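Local coordinates for CutA1 (Shewanella, PDB 3AHP), which forms a stable trimer of the CutA1 divalent-ion tolerance family and is probably involved, as its relatives are, in tolerance of divalent metal ions, at residues B[34-39]-B[60-65]. Numbering follows the deposited sequence.
Sequences CVQIGQ and QIKCMT
The antiparallel sheet of the ferredoxin-like CutA1 fold brings strand 34-38 beside the end of the long strand 50-64, and Gln-36 and Gln-60 form a hydrogen-bonded pair there. Gln-36 N donates to Gln-60 O at 2.9 Å and 164°, while Gln-60 N returns a bond to Gln-36 O. Two pairs along, Lys-62 N donates to Cys-34 O at 3.1 Å. Between these pairs Val-35 and Ile-61 make a non-hydrogen-bonded pair, their side chains abreast with CG2 of Val-35 4.1 Å from CG1 of Ile-61, on the face covered by helix 16-28. The opposite face carries Cys-34, Gln-36, Gln-60 and Lys-62; helix 96-105 packs on Cys-34 and Lys-62, and the second subunit reaches Gln-36 and Gln-60. Gln-36 extends its chain (chi1 -174°, CG turned away from the backbone N) alongside Gln-60, the two amide planes 37° apart. Lys-62 instead bends back across the strand pair toward Gln-36, and its NZ forms a salt bridge with Glu-85 of the second subunit. Swapping Gln-36 for an alanine would probably strip Gln-60 of the amide alongside it and open a gap beside the Lys-62 ammonium. Strand 34-38 also pairs antiparallel with a strand of the second subunit, which carries the sheet across the interface. Next to that seam the bent lysine passes over Cys-34, with Lys-62 CE 4.1 Å from Cys-34 SG.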
loop_
_atom_site.group_PDB
_atom_site.type_symbol
_atom_site.label_atom_id
_atom_site.label_comp_id
_atom_site.label_asym_id
_atom_site.label_seq_id
_atom_site.Cartn_x
_atom_site.Cartn_y
_atom_site.Cartn_z
ATOM N N CYS B 34 -11.017 -8.009 -7.347
ATOM C CA CYS B 34 -10.612 -8.413 -6.008
ATOM C C CYS B 34 -10.481 -7.248 -5.040
ATOM O O CYS B 34 -9.969 -6.168 -5.392
ATOM C CB CYS B 34 -9.293 -9.172 -6.035
ATOM S SG CYS B 34 -8.657 -9.500 -4.377
ATOM N N VAL B 35 -10.870 -7.525 -3.795
ATOM C CA VAL B 35 -10.819 -6.548 -2.728
ATOM C C VAL B 35 -10.237 -7.146 -1.454
ATOM O O VAL B 35 -10.645 -8.215 -1.001
ATOM C CB VAL B 35 -12.219 -5.937 -2.430
ATOM C CG1 VAL B 35 -12.159 -5.051 -1.198
ATOM C CG2 VAL B 35 -12.725 -5.151 -3.618
ATOM N N GLN B 36 -9.334 -6.400 -0.836
ATOM C CA GLN B 36 -8.595 -6.879 0.327
ATOM C C GLN B 36 -8.974 -6.035 1.528
ATOM O O GLN B 36 -8.930 -4.811 1.478
ATOM C CB GLN B 36 -7.092 -6.772 0.045
ATOM C CG GLN B 36 -6.163 -7.351 1.103
ATOM C CD GLN B 36 -4.688 -7.052 0.804
ATOM O OE1 GLN B 36 -4.127 -7.549 -0.173
ATOM N NE2 GLN B 36 -4.083 -6.180 1.609
ATOM N N ILE B 37 -9.429 -6.698 2.577
ATOM C CA ILE B 37 -9.724 -6.040 3.828
ATOM C C ILE B 37 -8.692 -6.458 4.848
ATOM O O ILE B 37 -8.637 -7.624 5.235
ATOM C CB ILE B 37 -11.097 -6.467 4.373
ATOM C CG1 ILE B 37 -12.205 -6.239 3.337
ATOM C CG2 ILE B 37 -11.376 -5.792 5.721
ATOM C CD1 ILE B 37 -13.552 -6.896 3.722
ATOM N N GLY B 38 -7.882 -5.508 5.296
ATOM C CA GLY B 38 -6.910 -5.773 6.351
ATOM C C GLY B 38 -7.510 -5.730 7.745
ATOM O O GLY B 38 -8.638 -5.273 7.948
ATOM N N GLN B 39 -6.710 -6.131 8.722
ATOM C CA GLN B 39 -7.050 -5.982 10.123
ATOM C C GLN B 39 -6.895 -4.557 10.596
ATOM O O GLN B 39 -6.252 -3.760 9.936
ATOM C CB GLN B 39 -6.169 -6.897 10.944
ATOM C CG GLN B 39 -6.648 -8.334 10.889
ATOM C CD GLN B 39 -5.705 -9.219 11.601
ATOM O OE1 GLN B 39 -4.910 -9.933 10.970
ATOM N NE2 GLN B 39 -5.634 -9.046 12.912
ATOM N N GLN B 60 -7.850 -2.524 0.117
ATOM C CA GLN B 60 -7.253 -2.366 -1.204
ATOM C C GLN B 60 -8.189 -2.866 -2.302
ATOM O O GLN B 60 -8.651 -3.995 -2.251
ATOM C CB GLN B 60 -5.937 -3.127 -1.309
ATOM C CG GLN B 60 -4.806 -2.671 -0.394
ATOM C CD GLN B 60 -3.545 -3.518 -0.611
ATOM O OE1 GLN B 60 -2.543 -3.350 0.093
ATOM N NE2 GLN B 60 -3.607 -4.455 -1.587
ATOM N N ILE B 61 -8.443 -2.030 -3.304
ATOM C CA ILE B 61 -9.270 -2.425 -4.452
ATOM C C ILE B 61 -8.430 -2.535 -5.722
ATOM O O ILE B 61 -7.717 -1.601 -6.085
ATOM C CB ILE B 61 -10.422 -1.422 -4.733
ATOM C CG1 ILE B 61 -11.361 -1.302 -3.523
ATOM C CG2 ILE B 61 -11.187 -1.846 -5.970
ATOM C CD1 ILE B 61 -12.041 0.064 -3.392
ATOM N N LYS B 62 -8.521 -3.664 -6.409
ATOM C CA LYS B 62 -7.816 -3.778 -7.664
ATOM C C LYS B 62 -8.791 -3.828 -8.812
ATOM O O LYS B 62 -9.743 -4.615 -8.799
ATOM C CB LYS B 62 -6.864 -4.973 -7.661
ATOM C CG LYS B 62 -5.752 -4.843 -6.627
ATOM C CD LYS B 62 -5.506 -6.157 -5.919
ATOM C CE LYS B 62 -6.188 -6.219 -4.567
ATOM N NZ LYS B 62 -5.170 -6.134 -3.469
ATOM N N CYS B 63 -8.579 -2.946 -9.786
ATOM C CA CYS B 63 -9.585 -2.673 -10.787
ATOM C C CYS B 63 -9.025 -2.078 -12.068
ATOM O O CYS B 63 -7.888 -1.617 -12.114
ATOM C CB CYS B 63 -10.626 -1.724 -10.209
ATOM S SG CYS B 63 -10.065 -0.035 -10.064
ATOM N N MET B 64 -9.871 -2.047 -13.093
ATOM C CA MET B 64 -9.624 -1.278 -14.313
ATOM C C MET B 64 -9.938 0.207 -14.150
ATOM O O MET B 64 -10.984 0.592 -13.646
ATOM C CB MET B 64 -10.471 -1.844 -15.443
ATOM C CG MET B 64 -10.272 -3.330 -15.658
ATOM S SD MET B 64 -8.673 -3.730 -16.390
ATOM C CE MET B 64 -8.669 -2.657 -17.833
ATOM N N THR B 65 -9.029 1.045 -14.605
ATOM C CA THR B 65 -9.220 2.474 -14.500
ATOM C C THR B 65 -10.568 2.825 -15.085
ATOM O O THR B 65 -11.194 3.823 -14.751
ATOM C CB THR B 65 -8.127 3.164 -15.288
ATOM O OG1 THR B 65 -6.874 2.862 -14.670
ATOM C CG2 THR B 65 -8.355 4.671 -15.366
#